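Local structure of Rho guanine nucleotide exchange factor 3 (Mus musculus, 2Z0Q) at residues Y210-D223 against V261-P275. The protein acts as a guanine nucleotide exchange factor for the small GTPases RhoA and RhoB, here seen as its DH-PH domain pair. Residues are numbered along the deposited sequence; the frame is centred on the assembly and turned at random.
Sequences YKERLLYLEEGQKD and VTHNEQLCYQLYRQP. With SO4 (sulfate ion), chain E; SO4 (sulfate ion), chain C; SO4 (sulfate ion), chain D.
R213 and L267 meet where helix 180-213 runs into the short strand 214-215, which pairs in parallel with strand 266-271 of the PH sheet; the junction is a worked example of a helix whose continuation adds a short parallel strand to a sheet. The arginine chain bends at its second torsion, and NH1 donates a hydrogen bond to L267 O at 2.9 Å, somewhat bent and slightly out of the guanidinium plane. Q266 OE1 sits over the centre of one guanidinium face, the planar groups 69° apart. A water joins NH1 to L267 N. With an alanine here, L267 O would probably lose this side-chain donor and Q266 OE1 the guanidinium face it rests over. Backbone bonds continue the pairing: Y269 N to R213 O, L215 N to Y269 O, and L271 N to L215 O, nearly straight (176°).

Strand side chains alternate: L214 and Y269 on one face, L215 and Q270 on the other. Y210, from the helix, turns its ring edge to the face of Y269 in an offset edge-to-face pair, centroids 5.4 Å apart, near A120 of helix 107-125. L215, its CG anti to the backbone N (chi1 177°), rests CD1 over the H263 ring, 3.9 Å from its centroid. Further on, L271 CD2 packs against Y216 CE1 at 3.7 Å. Q221 slides past L271 in the opposite direction, OE1 and CD along CB, NE2 bonding only weakly to L271 O.

Y210 and R213 thus hold the junction by an aromatic pair and a polar bond, whereas buried Q221 O, lacking any hydrogen-bond partner, meets P275 CD at 3.1 Å.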
loop_
_atom_site.group_PDB
_atom_site.type_symbol
_atom_site.label_atom_id
_atom_site.label_comp_id
_atom_site.label_asym_id
_atom_site.label_seq_id
_atom_site.Cartn_x
_atom_site.Cartn_y
_atom_site.Cartn_z
ATOM N N TYR A 210 -4.328 -13.404 0.293
ATOM C CA TYR A 210 -3.154 -14.245 0.564
ATOM C C TYR A 210 -3.522 -15.602 1.144
ATOM O O TYR A 210 -2.882 -16.597 0.798
ATOM C CB TYR A 210 -2.138 -13.488 1.431
ATOM C CG TYR A 210 -1.448 -12.418 0.629
ATOM C CD1 TYR A 210 -0.563 -12.752 -0.397
ATOM C CD2 TYR A 210 -1.679 -11.051 0.890
ATOM C CE1 TYR A 210 0.083 -11.787 -1.140
ATOM C CE2 TYR A 210 -1.034 -10.074 0.145
ATOM C CZ TYR A 210 -0.147 -10.449 -0.869
ATOM O OH TYR A 210 0.496 -9.499 -1.617
ATOM N N LYS A 211 -4.566 -15.688 1.972
ATOM C CA LYS A 211 -4.960 -16.996 2.496
ATOM C C LYS A 211 -5.344 -17.950 1.354
ATOM O O LYS A 211 -5.057 -19.149 1.407
ATOM C CB LYS A 211 -6.153 -16.877 3.455
ATOM C CG LYS A 211 -5.765 -16.526 4.877
ATOM C CD LYS A 211 -6.938 -16.021 5.725
ATOM C CE LYS A 211 -8.005 -17.076 5.911
ATOM N NZ LYS A 211 -9.007 -16.538 6.902
ATOM N N GLU A 212 -5.994 -17.422 0.323
ATOM C CA GLU A 212 -6.423 -18.284 -0.787
ATOM C C GLU A 212 -5.258 -18.702 -1.668
ATOM O O GLU A 212 -5.368 -19.656 -2.445
ATOM C CB GLU A 212 -7.495 -17.564 -1.631
ATOM C CG GLU A 212 -8.628 -17.035 -0.761
ATOM C CD GLU A 212 -9.819 -16.503 -1.545
ATOM O OE1 GLU A 212 -9.621 -15.852 -2.604
ATOM O OE2 GLU A 212 -10.952 -16.732 -1.076
ATOM N N ARG A 213 -4.132 -18.004 -1.529
ATOM C CA ARG A 213 -2.959 -18.302 -2.325
ATOM C C ARG A 213 -1.892 -19.138 -1.584
ATOM O O ARG A 213 -0.850 -19.463 -2.172
ATOM C CB ARG A 213 -2.336 -17.016 -2.847
ATOM C CG ARG A 213 -3.235 -16.140 -3.749
ATOM C CD ARG A 213 -3.488 -16.752 -5.089
ATOM N NE ARG A 213 -4.200 -15.829 -5.993
ATOM C CZ ARG A 213 -3.753 -15.483 -7.203
ATOM N NH1 ARG A 213 -2.588 -15.965 -7.654
ATOM N NH2 ARG A 213 -4.490 -14.693 -7.994
ATOM N N LEU A 214 -2.153 -19.493 -0.330
ATOM C CA LEU A 214 -1.193 -20.343 0.415
ATOM C C LEU A 214 -1.261 -21.753 -0.163
ATOM O O LEU A 214 -2.344 -22.256 -0.495
ATOM C CB LEU A 214 -1.529 -20.390 1.908
ATOM C CG LEU A 214 -1.371 -19.026 2.636
ATOM C CD1 LEU A 214 -1.767 -19.186 4.107
ATOM C CD2 LEU A 214 0.105 -18.554 2.544
ATOM N N LEU A 215 -0.105 -22.389 -0.294
ATOM C CA LEU A 215 -0.033 -23.734 -0.854
ATOM C C LEU A 215 0.575 -24.647 0.200
ATOM O O LEU A 215 1.630 -24.340 0.725
ATOM C CB LEU A 215 0.834 -23.665 -2.101
ATOM C CG LEU A 215 1.173 -24.912 -2.891
ATOM C CD1 LEU A 215 -0.098 -25.638 -3.362
ATOM C CD2 LEU A 215 1.987 -24.430 -4.096
ATOM N N TYR A 216 -0.106 -25.743 0.512
ATOM C CA TYR A 216 0.337 -26.682 1.536
ATOM C C TYR A 216 0.759 -28.013 0.892
ATOM O O TYR A 216 -0.073 -28.916 0.739
ATOM C CB TYR A 216 -0.818 -26.927 2.521
ATOM C CG TYR A 216 -1.424 -25.662 3.103
ATOM C CD1 TYR A 216 -0.937 -25.106 4.293
ATOM C CD2 TYR A 216 -2.490 -25.014 2.470
ATOM C CE1 TYR A 216 -1.501 -23.936 4.839
ATOM C CE2 TYR A 216 -3.055 -23.863 3.009
ATOM C CZ TYR A 216 -2.568 -23.327 4.186
ATOM O OH TYR A 216 -3.180 -22.206 4.715
ATOM N N LEU A 217 2.033 -28.150 0.533
ATOM C CA LEU A 217 2.474 -29.376 -0.129
ATOM C C LEU A 217 3.088 -30.419 0.797
ATOM O O LEU A 217 3.442 -31.533 0.357
ATOM C CB LEU A 217 3.432 -29.028 -1.273
ATOM C CG LEU A 217 2.808 -28.051 -2.272
ATOM C CD1 LEU A 217 3.826 -27.686 -3.365
ATOM C CD2 LEU A 217 1.535 -28.685 -2.863
ATOM N N GLU A 218 3.202 -30.087 2.080
ATOM C CA GLU A 218 3.761 -31.051 3.026
ATOM C C GLU A 218 2.884 -31.221 4.257
ATOM O O GLU A 218 2.133 -30.332 4.634
ATOM C CB GLU A 218 5.176 -30.643 3.442
ATOM C CG GLU A 218 6.122 -30.460 2.249
ATOM C CD GLU A 218 7.480 -29.955 2.679
ATOM O OE1 GLU A 218 8.265 -30.772 3.209
ATOM O OE2 GLU A 218 7.746 -28.758 2.509
ATOM N N GLU A 219 2.999 -32.382 4.885
ATOM C CA GLU A 219 2.205 -32.715 6.061
ATOM C C GLU A 219 2.291 -31.766 7.246
ATOM O O GLU A 219 3.363 -31.234 7.572
ATOM C CB GLU A 219 2.569 -34.122 6.533
ATOM C CG GLU A 219 2.097 -35.188 5.586
ATOM C CD GLU A 219 0.587 -35.213 5.462
ATOM O OE1 GLU A 219 0.001 -34.212 4.973
ATOM O OE2 GLU A 219 -0.014 -36.242 5.861
ATOM N N GLY A 220 1.138 -31.574 7.884
ATOM C CA GLY A 220 1.047 -30.724 9.058
ATOM C C GLY A 220 1.246 -29.244 8.869
ATOM O O GLY A 220 1.460 -28.521 9.853
ATOM N N GLN A 221 1.155 -28.766 7.631
ATOM C CA GLN A 221 1.346 -27.342 7.377
ATOM C C GLN A 221 0.068 -26.543 7.495
ATOM O O GLN A 221 0.107 -25.325 7.619
ATOM C CB GLN A 221 1.962 -27.117 6.000
ATOM C CG GLN A 221 3.336 -27.760 5.886
ATOM C CD GLN A 221 4.051 -27.344 4.623
ATOM O OE1 GLN A 221 3.451 -27.249 3.541
ATOM N NE2 GLN A 221 5.349 -27.098 4.744
ATOM N N LYS A 222 -1.078 -27.214 7.442
ATOM C CA LYS A 222 -2.343 -26.491 7.594
ATOM C C LYS A 222 -2.486 -26.146 9.080
ATOM O O LYS A 222 -1.935 -26.835 9.924
ATOM C CB LYS A 222 -3.515 -27.358 7.105
ATOM C CG LYS A 222 -3.488 -27.595 5.587
ATOM C CD LYS A 222 -4.665 -28.458 5.119
ATOM C CE LYS A 222 -4.736 -28.559 3.595
ATOM N NZ LYS A 222 -5.073 -27.260 2.916
ATOM N N ASP A 223 -3.189 -25.061 9.391
ATOM C CA ASP A 223 -3.390 -24.649 10.776
ATOM C C ASP A 223 -4.695 -23.869 10.836
ATOM O O ASP A 223 -4.928 -22.992 10.007
ATOM C CB ASP A 223 -2.251 -23.751 11.260
ATOM C CG ASP A 223 -2.184 -23.661 12.783
ATOM O OD1 ASP A 223 -3.129 -23.157 13.421
ATOM O OD2 ASP A 223 -1.169 -24.105 13.359
ATOM N N VAL A 261 5.854 -18.974 -5.472
ATOM C CA VAL A 261 6.042 -19.924 -6.583
ATOM C C VAL A 261 4.857 -19.862 -7.545
ATOM O O VAL A 261 3.827 -19.268 -7.238
ATOM C CB VAL A 261 6.135 -21.402 -6.071
ATOM C CG1 VAL A 261 7.281 -21.550 -5.065
ATOM C CG2 VAL A 261 4.805 -21.834 -5.456
ATOM N N THR A 262 4.996 -20.487 -8.709
ATOM C CA THR A 262 3.874 -20.522 -9.641
ATOM C C THR A 262 3.394 -21.958 -9.568
ATOM O O THR A 262 4.190 -22.893 -9.732
ATOM C CB THR A 262 4.315 -20.159 -11.065
ATOM O OG1 THR A 262 4.770 -18.798 -11.090
ATOM C CG2 THR A 262 3.132 -20.305 -12.046
ATOM N N HIS A 263 2.113 -22.129 -9.259
ATOM C CA HIS A 263 1.475 -23.435 -9.126
ATOM C C HIS A 263 0.207 -23.365 -9.958
ATOM O O HIS A 263 -0.697 -22.575 -9.673
ATOM C CB HIS A 263 1.110 -23.701 -7.663
ATOM C CG HIS A 263 0.442 -25.022 -7.414
ATOM N ND1 HIS A 263 1.132 -26.217 -7.383
ATOM C CD2 HIS A 263 -0.846 -25.326 -7.122
ATOM C CE1 HIS A 263 0.301 -27.199 -7.077
ATOM N NE2 HIS A 263 -0.907 -26.683 -6.910
ATOM N N ASN A 264 0.166 -24.171 -11.012
ATOM C CA ASN A 264 -0.985 -24.213 -11.899
ATOM C C ASN A 264 -1.400 -22.858 -12.448
ATOM O O ASN A 264 -2.517 -22.397 -12.202
ATOM C CB ASN A 264 -2.157 -24.860 -11.179
ATOM C CG ASN A 264 -3.301 -25.188 -12.118
ATOM O OD1 ASN A 264 -3.092 -25.484 -13.312
ATOM N ND2 ASN A 264 -4.519 -25.151 -11.588
ATOM N N GLU A 265 -0.493 -22.221 -13.189
ATOM C CA GLU A 265 -0.751 -20.921 -13.811
ATOM C C GLU A 265 -0.841 -19.713 -12.871
ATOM O O GLU A 265 -0.898 -18.584 -13.345
ATOM C CB GLU A 265 -2.051 -20.976 -14.636
ATOM C CG GLU A 265 -2.209 -22.219 -15.507
ATOM C CD GLU A 265 -3.498 -22.194 -16.344
ATOM O OE1 GLU A 265 -3.663 -21.251 -17.157
ATOM O OE2 GLU A 265 -4.339 -23.114 -16.185
ATOM N N GLN A 266 -0.827 -19.932 -11.556
ATOM C CA GLN A 266 -0.957 -18.826 -10.616
ATOM C C GLN A 266 0.179 -18.583 -9.626
ATOM O O GLN A 266 0.870 -19.504 -9.203
ATOM C CB GLN A 266 -2.253 -18.984 -9.817
ATOM C CG GLN A 266 -3.517 -18.666 -10.607
ATOM C CD GLN A 266 -4.794 -18.848 -9.789
ATOM O OE1 GLN A 266 -4.901 -18.376 -8.637
ATOM N NE2 GLN A 266 -5.780 -19.523 -10.381
ATOM N N LEU A 267 0.338 -17.318 -9.250
ATOM C CA LEU A 267 1.342 -16.925 -8.266
ATOM C C LEU A 267 0.828 -17.405 -6.908
ATOM O O LEU A 267 -0.198 -16.926 -6.409
ATOM C CB LEU A 267 1.492 -15.408 -8.266
ATOM C CG LEU A 267 2.497 -14.833 -7.267
ATOM C CD1 LEU A 267 3.861 -15.496 -7.514
ATOM C CD2 LEU A 267 2.591 -13.305 -7.435
ATOM N N CYS A 268 1.552 -18.330 -6.280
ATOM C CA CYS A 268 1.121 -18.882 -5.006
ATOM C C CYS A 268 2.246 -18.753 -3.983
ATOM O O CYS A 268 3.325 -18.306 -4.338
ATOM C CB CYS A 268 0.753 -20.348 -5.162
ATOM S SG CYS A 268 -0.771 -20.546 -6.162
ATOM N N TYR A 269 1.966 -19.117 -2.735
ATOM C CA TYR A 269 2.968 -18.992 -1.652
ATOM C C TYR A 269 3.050 -20.349 -0.948
ATOM O O TYR A 269 2.214 -20.719 -0.101
ATOM C CB TYR A 269 2.540 -17.849 -0.691
ATOM C CG TYR A 269 2.354 -16.543 -1.437
ATOM C CD1 TYR A 269 3.442 -15.761 -1.806
ATOM C CD2 TYR A 269 1.091 -16.162 -1.891
ATOM C CE1 TYR A 269 3.289 -14.639 -2.621
ATOM C CE2 TYR A 269 0.923 -15.023 -2.704
ATOM C CZ TYR A 269 2.010 -14.286 -3.064
ATOM O OH TYR A 269 1.822 -13.201 -3.901
ATOM N N GLN A 270 4.077 -21.097 -1.349
ATOM C CA GLN A 270 4.326 -22.444 -0.864
ATOM C C GLN A 270 4.890 -22.414 0.561
ATOM O O GLN A 270 5.966 -21.826 0.790
ATOM C CB GLN A 270 5.305 -23.127 -1.856
ATOM C CG GLN A 270 5.601 -24.583 -1.516
ATOM C CD GLN A 270 6.589 -25.209 -2.494
ATOM O OE1 GLN A 270 6.855 -24.665 -3.558
ATOM N NE2 GLN A 270 7.142 -26.347 -2.120
ATOM N N LEU A 271 4.158 -22.988 1.511
ATOM C CA LEU A 271 4.646 -22.939 2.900
ATOM C C LEU A 271 6.035 -23.578 2.983
ATOM O O LEU A 271 6.259 -24.669 2.442
ATOM C CB LEU A 271 3.679 -23.608 3.872
ATOM C CG LEU A 271 2.689 -22.599 4.497
ATOM C CD1 LEU A 271 1.683 -22.150 3.436
ATOM C CD2 LEU A 271 1.998 -23.205 5.703
ATOM N N TYR A 272 6.954 -22.884 3.665
ATOM C CA TYR A 272 8.352 -23.345 3.819
ATOM C C TYR A 272 8.540 -24.267 5.042
ATOM O O TYR A 272 9.419 -25.148 5.050
ATOM C CB TYR A 272 9.232 -22.096 3.919
ATOM C CG TYR A 272 10.724 -22.309 3.956
ATOM C CD1 TYR A 272 11.385 -22.875 2.868
ATOM C CD2 TYR A 272 11.492 -21.831 5.037
ATOM C CE1 TYR A 272 12.777 -22.962 2.830
ATOM C CE2 TYR A 272 12.912 -21.903 5.012
ATOM C CZ TYR A 272 13.533 -22.467 3.900
ATOM O OH TYR A 272 14.889 -22.502 3.794
ATOM N N ARG A 273 7.726 -24.054 6.064
ATOM C CA ARG A 273 7.725 -24.846 7.293
ATOM C C ARG A 273 6.311 -24.771 7.802
ATOM O O ARG A 273 5.457 -24.071 7.225
ATOM C CB ARG A 273 8.662 -24.250 8.354
ATOM C CG ARG A 273 10.100 -24.186 7.920
ATOM C CD ARG A 273 10.791 -25.553 8.029
ATOM N NE ARG A 273 12.250 -25.419 7.915
ATOM C CZ ARG A 273 12.916 -25.337 6.769
ATOM N NH1 ARG A 273 12.270 -25.373 5.604
ATOM N NH2 ARG A 273 14.246 -25.257 6.788
ATOM N N GLN A 274 6.060 -25.458 8.897
ATOM C CA GLN A 274 4.739 -25.410 9.503
ATOM C C GLN A 274 4.554 -24.025 10.109
ATOM O O GLN A 274 5.514 -23.362 10.503
ATOM C CB GLN A 274 4.626 -26.486 10.558
ATOM C CG GLN A 274 4.928 -27.840 9.926
ATOM C CD GLN A 274 4.843 -28.963 10.915
ATOM O OE1 GLN A 274 5.026 -28.757 12.106
ATOM N NE2 GLN A 274 4.578 -30.174 10.422
ATOM N N PRO A 275 3.311 -23.550 10.153
ATOM C CA PRO A 275 3.053 -22.217 10.713
ATOM C C PRO A 275 3.466 -22.121 12.185
ATOM O O PRO A 275 3.386 -23.111 12.915
ATOM C CB PRO A 275 1.529 -22.065 10.561
ATOM C CG PRO A 275 1.179 -22.982 9.444
ATOM C CD PRO A 275 2.074 -24.180 9.659
HETATM S S SO4 E . -2.246 -31.531 7.014
HETATM O O1 SO4 E . -1.392 -32.659 7.443
HETATM O O2 SO4 E . -2.344 -31.524 5.534
HETATM O O3 SO4 E . -3.598 -31.669 7.609
HETATM O O4 SO4 E . -1.658 -30.251 7.456
HETATM S S SO4 C . 15.801 -25.621 3.335
HETATM O O1 SO4 C . 16.608 -26.759 2.778
HETATM O O2 SO4 C . 15.866 -24.450 2.380
HETATM O O3 SO4 C . 14.371 -26.052 3.487
HETATM O O4 SO4 C . 16.363 -25.274 4.687
HETATM S S SO4 D . 14.287 -25.300 10.670
HETATM O O1 SO4 D . 13.897 -26.752 10.794
HETATM O O2 SO4 D . 15.166 -25.162 9.467
HETATM O O3 SO4 D . 13.067 -24.491 10.434
HETATM O O4 SO4 D . 14.987 -24.811 11.891
HETATM O O HOH W 1 -1.780 -15.231 -10.063
HETATM O O HOH W 2 4.213 -26.475 1.278
HETATM O O HOH W 3 6.557 -27.546 0.633
HETATM O O HOH W 4 9.841 -26.694 2.863
HETATM O O HOH W 5 9.173 -28.366 5.260
#